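Local coordinates for protein enzyme subtilase SubTY from Bacillus sp. TY145 (Bacillus sp., PDB 5FFN) that probably hydrolyses peptide bonds in proteins as a subtilisin-like serine endopeptidase of the subtilase family, and carries bound calcium and sodium ions, at residues Ser13-Asn16 against Lys22-Gly25; Gln51-Thr56 against Leu61-Cys66; Pro213-Ala216 against Ile221-Arg224; Glu236-Trp239 against Gly243-Thr246. One frame throughout, in Å; residues are numbered along the deposited sequence.

The four contacts follow one another along the chain without overlap, each closing before the next opens, and none touches another. Contacts 1 and 4 lie nearest together, their centres about 18 Å apart, and both relate to helix 250-267: contact 1 packs near its side, while strand 244-247 of contact 4 runs into its start. Contact 2 is a hairpin at the mixed sheet, about 23 Å from contact 4 between centres. Contact 3, a calcium loop, is about 36 Å from contact 2 and sits across the chain's centre from contact 4. The contacts are thus local ones, each between segments close in sequence, spread over separate regions around the central sheet.

Contact 1 (Ser13-Asn16 against Lys22-Gly25); sequences SIYN and KTTG
The side chain of Y15 leaves the end of its helix with chi1 at -91°, some way from the staggered value, and this swing carries the ring out to T23. On the other side, T23 has chi1 59°, which sets OG1 between the backbone N and the carbonyl carbon and leaves CG2 beside the backbone N, where it meets the phenol. The methyl lies over one ring face: T23 CG2 is 4.0 Å from the centroid of the Y15 ring and 29° off its normal, a CH-pi contact. It is nearest the outer half of the ring, with T23 CG2 3.6 Å from Y15 CE1, and the two side chains meet at about a right angle. T23 CB adds a contact of 3.5 Å to Y15 OH.

The phenol oxygen also comes within 3.0 Å of T24 O, near the ring plane. V94 O is the main partner of Y15 OH, and K263 NZ hydrogen-bonds to both Y15 OH and T24 O, consistent with their lying so close. T23 OG1 turns to G93 O, so one loop, through G93 and V94, bonds to each side chain, and helix 250-267 adds K263 to the phenol. With a phenylalanine at Y15, V94 O and K263 NZ would probably each be left without their phenolic partner.

Helix 9-15 closes in a Schellman motif, N16 N donating to S13 O at 2.9 Å. I14 of this helix packs on H256 and L260 of helix 250-267, and the loop holding T23 runs on toward strand 29-35.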
ATOM      1  N   SER A  13      -1.366  17.449  -0.537  1.00 13.45           N
ATOM      2  CA  SER A  13       0.073  17.390  -0.310  1.00 13.50           C
ATOM      3  C   SER A  13       0.831  16.895  -1.561  1.00 12.84           C
ATOM      4  O   SER A  13       1.830  17.495  -1.991  1.00 11.53           O
ATOM      5  CB  SER A  13       0.384  16.501   0.898  1.00 12.26           C
ATOM      6  OG  SER A  13       1.799  16.397   1.083  1.00 13.51           O
ATOM      7  N   ILE A  14       0.384  15.795  -2.140  1.00 13.07           N
ATOM      8  CA  ILE A  14       1.124  15.231  -3.285  1.00 13.27           C
ATOM      9  C   ILE A  14       0.998  16.114  -4.529  1.00 13.91           C
ATOM     10  O   ILE A  14       1.872  16.104  -5.393  1.00 14.24           O
ATOM     11  CB  ILE A  14       0.735  13.746  -3.540  1.00 13.18           C
ATOM     12  CG1 ILE A  14       1.858  13.004  -4.284  1.00 13.22           C
ATOM     13  CG2 ILE A  14      -0.576  13.603  -4.211  1.00 14.20           C
ATOM     14  CD1 ILE A  14       1.627  11.518  -4.425  1.00 16.06           C
ATOM     15  N   TYR A  15      -0.107  16.856  -4.607  1.00 15.16           N
ATOM     16  CA  TYR A  15      -0.297  17.861  -5.657  1.00 16.42           C
ATOM     17  C   TYR A  15       0.522  19.118  -5.388  1.00 16.23           C
ATOM     18  O   TYR A  15       0.773  19.919  -6.304  1.00 18.15           O
ATOM     19  CB  TYR A  15      -1.799  18.171  -5.868  1.00 15.50           C
ATOM     20  CG  TYR A  15      -2.421  17.282  -6.938  1.00 16.95           C
ATOM     21  CD1 TYR A  15      -2.745  15.929  -6.672  1.00 15.15           C
ATOM     22  CD2 TYR A  15      -2.665  17.761  -8.216  1.00 16.63           C
ATOM     23  CE1 TYR A  15      -3.280  15.117  -7.655  1.00 15.88           C
ATOM     24  CE2 TYR A  15      -3.209  16.964  -9.193  1.00 17.82           C
ATOM     25  CZ  TYR A  15      -3.503  15.629  -8.928  1.00 16.87           C
ATOM     26  OH  TYR A  15      -4.020  14.875  -9.952  1.00 15.12           O
ATOM     27  N   ASN A  16       0.951  19.276  -4.140  1.00 17.11           N
ATOM     28  CA  ASN A  16       1.731  20.437  -3.686  1.00 17.54           C
ATOM     29  C   ASN A  16       0.893  21.708  -3.940  1.00 18.61           C
ATOM     30  O   ASN A  16       1.370  22.707  -4.475  1.00 18.32           O
ATOM     31  CB  ASN A  16       3.110  20.473  -4.368  1.00 16.89           C
ATOM     32  CG  ASN A  16       4.172  21.190  -3.542  1.00 18.31           C
ATOM     33  OD1 ASN A  16       3.871  21.946  -2.619  1.00 20.32           O
ATOM     34  ND2 ASN A  16       5.434  20.955  -3.886  1.00 16.37           N
ATOM     35  N   LYS A  22     -10.265  19.753  -6.843  1.00 23.16           N
ATOM     36  CA  LYS A  22     -10.388  18.569  -7.673  1.00 23.29           C
ATOM     37  C   LYS A  22      -9.052  18.185  -8.299  1.00 22.42           C
ATOM     38  O   LYS A  22      -8.095  18.969  -8.316  1.00 23.52           O
ATOM     39  CB  LYS A  22     -11.448  18.736  -8.768  1.00 23.79           C
ATOM     40  CG  LYS A  22     -11.164  19.773  -9.819  1.00 26.73           C
ATOM     41  CD  LYS A  22     -12.111  19.596 -11.046  1.00 28.56           C
ATOM     42  CE  LYS A  22     -11.665  18.477 -11.974  0.10 27.78           C
ATOM     43  NZ  LYS A  22     -12.413  18.501 -13.266  0.10 27.79           N
ATOM     44  N   THR A  23      -8.998  16.970  -8.820  1.00 20.94           N
ATOM     45  CA  THR A  23      -7.803  16.452  -9.464  1.00 19.95           C
ATOM     46  C   THR A  23      -8.138  16.064 -10.881  1.00 19.84           C
ATOM     47  O   THR A  23      -9.311  15.987 -11.235  1.00 20.03           O
ATOM     48  CB  THR A  23      -7.256  15.226  -8.707  1.00 19.72           C
ATOM     49  OG1 THR A  23      -8.271  14.209  -8.676  1.00 17.68           O
ATOM     50  CG2 THR A  23      -6.810  15.606  -7.305  1.00 20.02           C
ATOM     51  N   THR A  24      -7.097  15.779 -11.666  1.00 19.59           N
ATOM     52  CA  THR A  24      -7.194  15.311 -13.044  1.00 20.29           C
ATOM     53  C   THR A  24      -6.019  14.370 -13.379  1.00 19.33           C
ATOM     54  O   THR A  24      -4.970  14.367 -12.720  1.00 19.56           O
ATOM     55  CB  THR A  24      -7.135  16.480 -14.103  1.00 21.33           C
ATOM     56  OG1 THR A  24      -5.881  17.147 -13.970  1.00 25.79           O
ATOM     57  CG2 THR A  24      -8.233  17.459 -13.895  1.00 23.84           C
ATOM     58  N   GLY A  25      -6.207  13.564 -14.405  1.00 17.80           N
ATOM     59  CA  GLY A  25      -5.108  12.791 -14.948  1.00 17.48           C
ATOM     60  C   GLY A  25      -5.255  11.280 -14.822  1.00 16.29           C
ATOM     61  O   GLY A  25      -6.135  10.784 -14.113  1.00 15.71           O
TER

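Contact 2 (Gln51-Thr56 against Leu61-Cys66); sequences QCKDFT and LVDGSC
C52 and C66 are joined covalently, SG to SG at 2.0 Å with a chi3 of -106°; C52 sends its sulfur anti to the backbone N (chi1 168°). Beside this bridge the backbones pair as an antiparallel hairpin. D54 and V62 form a hydrogen-bonded pair, D54 N to V62 O and V62 N to D54 O both 2.9 Å, and G64 N donates to C52 O at 2.7 Å from the type II turn V62-S65.

On the face bearing K53 and D63, the extended lysine crosses the carboxylate, K53 CE lying 3.6 Å from D63 OD2. The charged atoms K53 NZ and D63 OD2 remain 4.4 Å apart, beyond a salt bridge. The ammonium instead donates to Q51 OE1 at 2.9 Å and hydrogen-bonds to H123. With an alanine here, Q51 OE1 and H123 would probably lose this shared partner, and D63 a nearby positive charge.

Farther out, D54 OD1 accepts from T56 N, closing an Asx turn, and also from T56 OG1, while water 2 links D54 OD2 to S65 OG. Covalent bridge, backbone ladder and water thus fix the hairpin, with charge attraction probably only a modest addition.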
ATOM      1  N   GLN A  51     -11.884  -4.231 -15.049  1.00 19.53           N
ATOM      2  CA  GLN A  51     -11.788  -5.662 -14.687  1.00 18.34           C
ATOM      3  C   GLN A  51     -12.174  -5.798 -13.220  1.00 18.29           C
ATOM      4  O   GLN A  51     -11.962  -4.889 -12.414  1.00 17.75           O
ATOM      5  CB  GLN A  51     -10.407  -6.279 -14.952  1.00 18.85           C
ATOM      6  CG  GLN A  51      -9.881  -6.225 -16.376  1.00 16.51           C
ATOM      7  CD  GLN A  51      -8.823  -7.247 -16.656  1.00 18.30           C
ATOM      8  OE1 GLN A  51      -8.505  -8.078 -15.811  1.00 16.56           O
ATOM      9  NE2 GLN A  51      -8.237  -7.196 -17.858  1.00 19.58           N
ATOM     10  N   CYS A  52     -12.827  -6.918 -12.904  1.00 18.69           N
ATOM     11  CA  CYS A  52     -13.297  -7.210 -11.582  1.00 18.98           C
ATOM     12  C   CYS A  52     -13.199  -8.727 -11.460  1.00 18.83           C
ATOM     13  O   CYS A  52     -13.972  -9.456 -12.089  1.00 17.66           O
ATOM     14  CB  CYS A  52     -14.714  -6.695 -11.391  1.00 20.00           C
ATOM     15  SG  CYS A  52     -15.559  -7.261  -9.954  1.00 22.61           S
ATOM     16  N   LYS A  53     -12.172  -9.188 -10.727  1.00 17.82           N
ATOM     17  CA  LYS A  53     -11.875 -10.611 -10.639  1.00 17.26           C
ATOM     18  C   LYS A  53     -11.541 -11.024  -9.199  1.00 17.64           C
ATOM     19  O   LYS A  53     -11.054 -10.208  -8.414  1.00 15.26           O
ATOM     20  CB  LYS A  53     -10.710 -10.991 -11.563  1.00 16.83           C
ATOM     21  CG  LYS A  53     -10.973 -10.710 -13.024  1.00 16.18           C
ATOM     22  CD  LYS A  53      -9.837 -11.072 -13.934  1.00 18.03           C
ATOM     23  CE  LYS A  53     -10.275 -10.963 -15.398  1.00 17.10           C
ATOM     24  NZ  LYS A  53      -9.189 -10.858 -16.326  1.00 17.95           N
ATOM     25  N   ASP A  54     -11.840 -12.291  -8.868  1.00 16.40           N
ATOM     26  CA  ASP A  54     -11.707 -12.784  -7.502  1.00 17.11           C
ATOM     27  C   ASP A  54     -10.871 -14.056  -7.505  1.00 16.84           C
ATOM     28  O   ASP A  54     -11.218 -15.047  -8.176  1.00 16.06           O
ATOM     29  CB  ASP A  54     -13.104 -13.026  -6.896  1.00 17.34           C
ATOM     30  CG  ASP A  54     -13.091 -13.327  -5.400  1.00 19.16           C
ATOM     31  OD1 ASP A  54     -12.014 -13.559  -4.769  1.00 15.16           O
ATOM     32  OD2 ASP A  54     -14.202 -13.330  -4.842  1.00 18.92           O
ATOM     33  N   PHE A  55      -9.755 -14.008  -6.758  1.00 15.49           N
ATOM     34  CA  PHE A  55      -8.798 -15.097  -6.665  1.00 15.15           C
ATOM     35  C   PHE A  55      -8.903 -15.863  -5.353  1.00 14.83           C
ATOM     36  O   PHE A  55      -8.090 -16.765  -5.098  1.00 15.25           O
ATOM     37  CB  PHE A  55      -7.377 -14.539  -6.829  1.00 14.18           C
ATOM     38  CG  PHE A  55      -7.121 -13.972  -8.207  1.00 15.29           C
ATOM     39  CD1 PHE A  55      -7.577 -12.711  -8.538  1.00 16.16           C
ATOM     40  CD2 PHE A  55      -6.465 -14.689  -9.158  1.00 13.70           C
ATOM     41  CE1 PHE A  55      -7.344 -12.180  -9.827  1.00 13.47           C
ATOM     42  CE2 PHE A  55      -6.252 -14.176 -10.439  1.00 14.33           C
ATOM     43  CZ  PHE A  55      -6.707 -12.903 -10.755  1.00 14.09           C
ATOM     44  N   THR A  56      -9.904 -15.542  -4.553  1.00 15.80           N
ATOM     45  CA  THR A  56     -10.026 -16.084  -3.202  1.00 16.80           C
ATOM     46  C   THR A  56     -11.049 -17.236  -3.055  1.00 19.85           C
ATOM     47  O   THR A  56     -11.212 -17.769  -1.961  1.00 20.56           O
ATOM     48  CB  THR A  56     -10.352 -14.991  -2.171  1.00 16.79           C
ATOM     49  OG1 THR A  56     -11.694 -14.527  -2.328  1.00 14.96           O
ATOM     50  CG2 THR A  56      -9.355 -13.759  -2.261  1.00 14.73           C
ATOM     51  N   LEU A  61     -10.264 -18.571 -10.184  1.00 34.78           N
ATOM     52  CA  LEU A  61     -10.563 -17.256 -10.740  1.00 34.22           C
ATOM     53  C   LEU A  61     -12.058 -17.152 -11.022  1.00 32.70           C
ATOM     54  O   LEU A  61     -12.630 -17.940 -11.787  1.00 32.82           O
ATOM     55  CB  LEU A  61      -9.723 -16.983 -11.997  1.00 34.90           C
ATOM     56  CG  LEU A  61      -9.565 -15.515 -12.455  1.00 36.64           C
ATOM     57  CD1 LEU A  61      -8.536 -15.423 -13.571  1.00 38.45           C
ATOM     58  CD2 LEU A  61     -10.849 -14.942 -12.918  1.00 37.76           C
ATOM     59  N   VAL A  62     -12.691 -16.213 -10.350  1.00 30.12           N
ATOM     60  CA  VAL A  62     -14.063 -15.886 -10.602  1.00 29.38           C
ATOM     61  C   VAL A  62     -14.077 -14.502 -11.257  1.00 28.40           C
ATOM     62  O   VAL A  62     -13.804 -13.500 -10.627  1.00 27.62           O
ATOM     63  CB  VAL A  62     -14.858 -15.929  -9.334  1.00 28.94           C
ATOM     64  CG1 VAL A  62     -16.293 -15.466  -9.576  1.00 29.22           C
ATOM     65  CG2 VAL A  62     -14.761 -17.366  -8.735  1.00 28.98           C
ATOM     66  N   ASP A  63     -14.374 -14.486 -12.548  1.00 28.23           N
ATOM     67  CA  ASP A  63     -14.419 -13.257 -13.307  1.00 26.66           C
ATOM     68  C   ASP A  63     -15.780 -12.606 -13.118  1.00 27.42           C
ATOM     69  O   ASP A  63     -16.820 -13.257 -13.187  1.00 27.41           O
ATOM     70  CB  ASP A  63     -14.091 -13.570 -14.772  1.00 27.21           C
ATOM     71  CG  ASP A  63     -13.763 -12.338 -15.574  1.00 25.56           C
ATOM     72  OD1 ASP A  63     -14.056 -11.240 -15.097  1.00 26.70           O
ATOM     73  OD2 ASP A  63     -13.291 -12.493 -16.714  1.00 25.96           O
ATOM     74  N   GLY A  64     -15.776 -11.321 -12.823  1.00 25.99           N
ATOM     75  CA  GLY A  64     -16.989 -10.555 -12.657  1.00 25.24           C
ATOM     76  C   GLY A  64     -17.407 -10.425 -11.235  1.00 24.83           C
ATOM     77  O   GLY A  64     -18.523  -9.989 -10.973  1.00 27.06           O
ATOM     78  N   SER A  65     -16.525 -10.805 -10.307  1.00 22.53           N
ATOM     79  CA  SER A  65     -16.772 -10.648  -8.909  1.00 22.14           C
ATOM     80  C   SER A  65     -15.495 -10.149  -8.242  1.00 20.70           C
ATOM     81  O   SER A  65     -14.431 -10.627  -8.581  1.00 19.12           O
ATOM     82  CB  SER A  65     -17.184 -11.969  -8.272  1.00 22.38           C
ATOM     83  OG  SER A  65     -17.744 -11.679  -7.019  1.00 27.96           O
ATOM     84  N   CYS A  66     -15.645  -9.209  -7.326  1.00 20.01           N
ATOM     85  CA  CYS A  66     -14.504  -8.572  -6.651  1.00 19.81           C
ATOM     86  C   CYS A  66     -15.021  -7.816  -5.456  1.00 18.91           C
ATOM     87  O   CYS A  66     -14.646  -6.684  -5.154  1.00 18.13           O
ATOM     88  CB  CYS A  66     -13.718  -7.694  -7.636  1.00 20.04           C
ATOM     89  SG  CYS A  66     -14.701  -6.315  -8.378  1.00 19.93           S
TER
HETATM   90  O   HOH W   1     -13.317  -8.589 -15.269  1.00 19.37           O
HETATM   91  O   HOH W   2     -16.089 -11.427  -4.890  1.00 22.51           O

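Contact 3 (Pro213-Ala216 against Ile221-Arg224); sequences PATA and IQER. With CA (calcium ion), chain C.
T215 and Q222 meet through a calcium ion, which is the tight part of this contact. T215 O binds the metal at 2.3 Å and Q222 OE1 binds it at 2.4 Å. The two oxygens, T215 O and Q222 OE1, stand 3.4 Å apart; both are carbonyl oxygens, brought this close by the shared cation. Q222 reaches inward by bending at chi2 (86°), which turns the amide toward the ion. The same OE1 also passes 3.6 Å from T215 CB, the closest approach of one side chain to another. Water 4 takes a further position at 2.3 Å from the calcium ion, and D218 OD1, I220 O and D225 OD2 bring the shell to six oxygens.

Away from the metal, the packing is loose. T215 OG1 and E223 O are 4.4 Å apart, too far for direct bonding, and water 3 fills the step by donating to T215 OG1 and to E223 O, at 2.7 Å each. With chi1 57°, the threonine hydroxyl sits between its backbone N and carbonyl carbon, facing this water. The segments bury only 109 Å² in all, consistent with a contact held by the ion and solvent more than by side-chain packing. The remaining ends anchor outward: E223 makes a salt bridge to K146, and R224 NE bonds to N176 OD1.

The two carboxylates among the ligands would largely balance the ion's charge. Five protein oxygens from T215 to D225 and one water make an all-oxygen site in the loop between strands 201-204 and 228-231; bound calcium generally stabilises subtilases, and this one probably does the same.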
ATOM      1  N   PRO A 213      19.692  -0.228   7.192  1.00 15.80           N
ATOM      2  CA  PRO A 213      20.648   0.911   7.205  1.00 16.65           C
ATOM      3  C   PRO A 213      21.912   0.683   6.366  1.00 17.05           C
ATOM      4  O   PRO A 213      22.389   1.631   5.724  1.00 17.76           O
ATOM      5  CB  PRO A 213      20.961   1.084   8.697  1.00 17.88           C
ATOM      6  CG  PRO A 213      19.758   0.539   9.377  1.00 16.96           C
ATOM      7  CD  PRO A 213      19.410  -0.682   8.566  1.00 16.14           C
ATOM      8  N   ALA A 214      22.351  -0.579   6.296  1.00 17.53           N
ATOM      9  CA  ALA A 214      23.588  -0.997   5.608  1.00 18.07           C
ATOM     10  C   ALA A 214      23.564  -0.682   4.131  1.00 17.85           C
ATOM     11  O   ALA A 214      24.625  -0.505   3.535  1.00 17.92           O
ATOM     12  CB  ALA A 214      23.826  -2.492   5.798  1.00 18.12           C
ATOM     13  N   THR A 215      22.375  -0.563   3.530  1.00 17.12           N
ATOM     14  CA  THR A 215      22.285  -0.364   2.080  1.00 16.45           C
ATOM     15  C   THR A 215      21.518   0.893   1.662  1.00 16.38           C
ATOM     16  O   THR A 215      21.229   1.073   0.497  1.00 15.73           O
ATOM     17  CB  THR A 215      21.675  -1.622   1.383  1.00 17.78           C
ATOM     18  OG1 THR A 215      20.369  -1.944   1.931  1.00 14.73           O
ATOM     19  CG2 THR A 215      22.595  -2.777   1.561  1.00 17.12           C
ATOM     20  N   ALA A 216      21.250   1.771   2.612  1.00 15.09           N
ATOM     21  CA  ALA A 216      20.642   3.066   2.328  1.00 16.50           C
ATOM     22  C   ALA A 216      21.735   4.111   2.178  1.00 17.88           C
ATOM     23  O   ALA A 216      22.701   4.084   2.944  1.00 20.97           O
ATOM     24  CB  ALA A 216      19.688   3.493   3.464  1.00 16.31           C
ATOM     25  N   ILE A 221      18.511   0.876  -5.546  1.00 14.60           N
ATOM     26  CA  ILE A 221      17.602  -0.002  -4.810  1.00 14.01           C
ATOM     27  C   ILE A 221      18.160  -1.436  -4.791  1.00 14.35           C
ATOM     28  O   ILE A 221      18.339  -2.060  -5.874  1.00 14.41           O
ATOM     29  CB  ILE A 221      16.177   0.025  -5.445  1.00 13.51           C
ATOM     30  CG1 ILE A 221      15.532   1.399  -5.275  1.00 13.99           C
ATOM     31  CG2 ILE A 221      15.315  -1.067  -4.870  1.00 14.09           C
ATOM     32  CD1 ILE A 221      15.351   1.858  -3.841  1.00 13.28           C
ATOM     33  N   GLN A 222      18.443  -1.923  -3.580  1.00 13.64           N
ATOM     34  CA  GLN A 222      18.660  -3.338  -3.271  1.00 14.33           C
ATOM     35  C   GLN A 222      17.432  -3.879  -2.540  1.00 14.27           C
ATOM     36  O   GLN A 222      16.508  -3.136  -2.175  1.00 12.33           O
ATOM     37  CB  GLN A 222      19.939  -3.555  -2.430  1.00 15.87           C
ATOM     38  CG  GLN A 222      21.258  -3.213  -3.169  1.00 18.46           C
ATOM     39  CD  GLN A 222      21.678  -1.741  -3.093  1.00 20.59           C
ATOM     40  OE1 GLN A 222      21.411  -1.040  -2.112  1.00 21.46           O
ATOM     41  NE2 GLN A 222      22.365  -1.276  -4.142  1.00 22.91           N
ATOM     42  N   GLU A 223      17.380  -5.197  -2.405  1.00 13.96           N
ATOM     43  CA  GLU A 223      16.379  -5.810  -1.553  1.00 14.06           C
ATOM     44  C   GLU A 223      16.469  -5.205  -0.139  1.00 12.55           C
ATOM     45  O   GLU A 223      17.573  -4.956   0.362  1.00 13.34           O
ATOM     46  CB  GLU A 223      16.579  -7.314  -1.526  1.00 14.73           C
ATOM     47  CG  GLU A 223      15.465  -8.066  -0.887  1.00 16.31           C
ATOM     48  CD  GLU A 223      15.555  -9.564  -1.180  1.00 17.38           C
ATOM     49  OE1 GLU A 223      14.907 -10.059  -2.114  1.00 18.24           O
ATOM     50  OE2 GLU A 223      16.285 -10.207  -0.441  1.00 20.53           O
ATOM     51  N   ARG A 224      15.296  -4.907   0.444  1.00 11.32           N
ATOM     52  CA  ARG A 224      15.129  -4.349   1.808  1.00 11.46           C
ATOM     53  C   ARG A 224      15.388  -2.817   1.836  1.00 11.10           C
ATOM     54  O   ARG A 224      15.515  -2.229   2.907  1.00 12.52           O
ATOM     55  CB  ARG A 224      15.977  -5.076   2.860  1.00 12.53           C
ATOM     56  CG  ARG A 224      15.804  -6.597   2.895  1.00 15.55           C
ATOM     57  CD  ARG A 224      16.527  -7.179   4.121  1.00 18.72           C
ATOM     58  NE  ARG A 224      15.800  -6.895   5.352  1.00 18.79           N
ATOM     59  CZ  ARG A 224      14.795  -7.635   5.813  1.00 21.75           C
ATOM     60  NH1 ARG A 224      14.386  -8.726   5.179  1.00 21.50           N
ATOM     61  NH2 ARG A 224      14.173  -7.273   6.923  1.00 19.86           N
TER
HETATM   62 CA    CA C 401      20.421   1.075  -1.639  1.00 13.81          CA
HETATM   63  O   HOH W   3      19.630  -4.500   1.997  1.00 16.86           O
HETATM   64  O   HOH W   4      19.009   2.856  -1.207  1.00 11.14           O

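Contact 4 (Glu236-Trp239 against Gly243-Thr246); sequences ESTW and GYNT
W239 and N245 meet near the end of a beta hairpin, an antiparallel two-strand unit formed by strands 235-238 and 244-247, which lies apart from the main sheet. The second strand leads into helix 250-267, whose S251 fits, with H72 and D35, the Ser-His-Asp triad pattern expected of a subtilase, so the hairpin probably borders the active-site region.

The register is set by S237 and N245, a hydrogen-bonded pair: S237 N to N245 O and N245 N to S237 O are both 2.9 Å. Nearer the turn, W239 N donates to G243 O at 3.0 Å, but less straight (136°) and from above the carbonyl plane. H75 NE2 also bonds N245 O, and H42 NE2 bonds G243 O, tying the strand to the neighbouring loop and helix.

On one face, E236 CB lies 3.4 Å from T246 OG1, while the carboxylate of E236 goes to S4 OG. Y244 rests its CB 3.3 Å from S237 O and extends its hydroxyl to D44, its ring meeting H42 edge-to-face.

Near the turn, the indole of W239 packs against N245. With CG anti to the backbone N (chi1 -169°), N245 lies alongside it, and N245 CB is 3.8 Å from the centroid of the six-membered ring of W239, a CH-pi contact. Its amide stands steeply to the indole, planes 75° apart, and N245 ND2 hovers 3.1 Å above the plane of the W239 ring, offset toward the rim.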
ATOM      1  N   GLU A 236      -8.365   9.992   4.477  1.00 15.60           N
ATOM      2  CA  GLU A 236      -9.759   9.821   4.069  1.00 15.99           C
ATOM      3  C   GLU A 236      -9.923   9.361   2.640  1.00 15.72           C
ATOM      4  O   GLU A 236      -9.261   9.843   1.707  1.00 16.02           O
ATOM      5  CB  GLU A 236     -10.496  11.150   4.268  1.00 16.38           C
ATOM      6  CG  GLU A 236     -11.967  11.092   3.993  1.00 19.38           C
ATOM      7  CD  GLU A 236     -12.685  12.408   4.337  1.00 22.76           C
ATOM      8  OE1 GLU A 236     -11.982  13.410   4.674  1.00 20.99           O
ATOM      9  OE2 GLU A 236     -13.948  12.388   4.320  1.00 19.55           O
ATOM     10  N   SER A 237     -10.802   8.377   2.433  1.00 14.65           N
ATOM     11  CA  SER A 237     -11.084   7.902   1.119  1.00 14.88           C
ATOM     12  C   SER A 237     -12.458   7.213   1.136  1.00 15.59           C
ATOM     13  O   SER A 237     -13.155   7.226   2.180  1.00 16.72           O
ATOM     14  CB  SER A 237      -9.984   6.919   0.641  1.00 13.27           C
ATOM     15  OG  SER A 237     -10.123   6.599  -0.704  1.00 12.32           O
ATOM     16  N   THR A 238     -12.772   6.645  -0.016  1.00 16.79           N
ATOM     17  CA  THR A 238     -13.985   5.873  -0.301  1.00 17.63           C
ATOM     18  C   THR A 238     -14.054   4.605   0.580  1.00 19.17           C
ATOM     19  O   THR A 238     -13.029   4.032   0.925  1.00 17.91           O
ATOM     20  CB  THR A 238     -14.038   5.485  -1.755  1.00 18.44           C
ATOM     21  OG1 THR A 238     -12.791   4.929  -2.198  1.00 17.24           O
ATOM     22  CG2 THR A 238     -14.373   6.667  -2.678  1.00 17.89           C
ATOM     23  N   TRP A 239     -15.280   4.183   0.912  1.00 19.37           N
ATOM     24  CA  TRP A 239     -15.507   3.039   1.802  1.00 19.09           C
ATOM     25  C   TRP A 239     -16.570   2.111   1.236  1.00 18.30           C
ATOM     26  O   TRP A 239     -17.398   2.499   0.407  1.00 18.59           O
ATOM     27  CB  TRP A 239     -15.869   3.525   3.188  1.00 19.62           C
ATOM     28  CG  TRP A 239     -15.682   2.546   4.293  1.00 19.65           C
ATOM     29  CD1 TRP A 239     -16.641   2.034   5.134  1.00 22.14           C
ATOM     30  CD2 TRP A 239     -14.447   1.983   4.710  1.00 20.65           C
ATOM     31  NE1 TRP A 239     -16.064   1.195   6.057  1.00 21.35           N
ATOM     32  CE2 TRP A 239     -14.714   1.141   5.807  1.00 20.34           C
ATOM     33  CE3 TRP A 239     -13.126   2.120   4.258  1.00 18.98           C
ATOM     34  CZ2 TRP A 239     -13.705   0.436   6.458  1.00 21.30           C
ATOM     35  CZ3 TRP A 239     -12.129   1.454   4.927  1.00 20.29           C
ATOM     36  CH2 TRP A 239     -12.420   0.614   6.007  1.00 20.34           C
ATOM     37  N   GLY A 243     -19.938   5.349   1.811  1.00 23.29           N
ATOM     38  CA  GLY A 243     -19.502   6.655   2.284  1.00 22.88           C
ATOM     39  C   GLY A 243     -17.981   6.743   2.217  1.00 21.07           C
ATOM     40  O   GLY A 243     -17.380   6.338   1.211  1.00 20.45           O
ATOM     41  N   TYR A 244     -17.404   7.254   3.296  1.00 21.01           N
ATOM     42  CA  TYR A 244     -15.950   7.548   3.394  1.00 20.43           C
ATOM     43  C   TYR A 244     -15.452   7.132   4.730  1.00 20.22           C
ATOM     44  O   TYR A 244     -16.208   7.032   5.659  1.00 22.09           O
ATOM     45  CB  TYR A 244     -15.668   9.057   3.162  1.00 19.95           C
ATOM     46  CG  TYR A 244     -16.310   9.495   1.912  1.00 20.06           C
ATOM     47  CD1 TYR A 244     -17.641   9.925   1.904  1.00 20.00           C
ATOM     48  CD2 TYR A 244     -15.651   9.404   0.696  1.00 15.03           C
ATOM     49  CE1 TYR A 244     -18.258  10.264   0.731  1.00 19.99           C
ATOM     50  CE2 TYR A 244     -16.254   9.735  -0.473  1.00 16.99           C
ATOM     51  CZ  TYR A 244     -17.586  10.167  -0.448  1.00 19.47           C
ATOM     52  OH  TYR A 244     -18.212  10.484  -1.602  1.00 21.73           O
ATOM     53  N   ASN A 245     -14.157   6.896   4.845  1.00 19.21           N
ATOM     54  CA  ASN A 245     -13.554   6.514   6.090  1.00 18.61           C
ATOM     55  C   ASN A 245     -12.108   6.976   6.110  1.00 17.19           C
ATOM     56  O   ASN A 245     -11.537   7.233   5.038  1.00 17.62           O
ATOM     57  CB  ASN A 245     -13.682   4.998   6.278  1.00 18.14           C
ATOM     58  CG  ASN A 245     -13.332   4.544   7.636  1.00 19.19           C
ATOM     59  OD1 ASN A 245     -13.415   5.292   8.622  1.00 21.16           O
ATOM     60  ND2 ASN A 245     -12.918   3.278   7.732  1.00 20.91           N
ATOM     61  N   THR A 246     -11.590   7.144   7.308  1.00 17.26           N
ATOM     62  CA  THR A 246     -10.247   7.623   7.554  1.00 17.27           C
ATOM     63  C   THR A 246      -9.468   6.528   8.252  1.00 17.10           C
ATOM     64  O   THR A 246      -9.721   6.183   9.421  1.00 16.30           O
ATOM     65  CB  THR A 246     -10.223   8.988   8.305  1.00 17.50           C
ATOM     66  OG1 THR A 246     -10.867   9.966   7.486  1.00 17.91           O
ATOM     67  CG2 THR A 246      -8.813   9.434   8.623  1.00 19.93           C
TER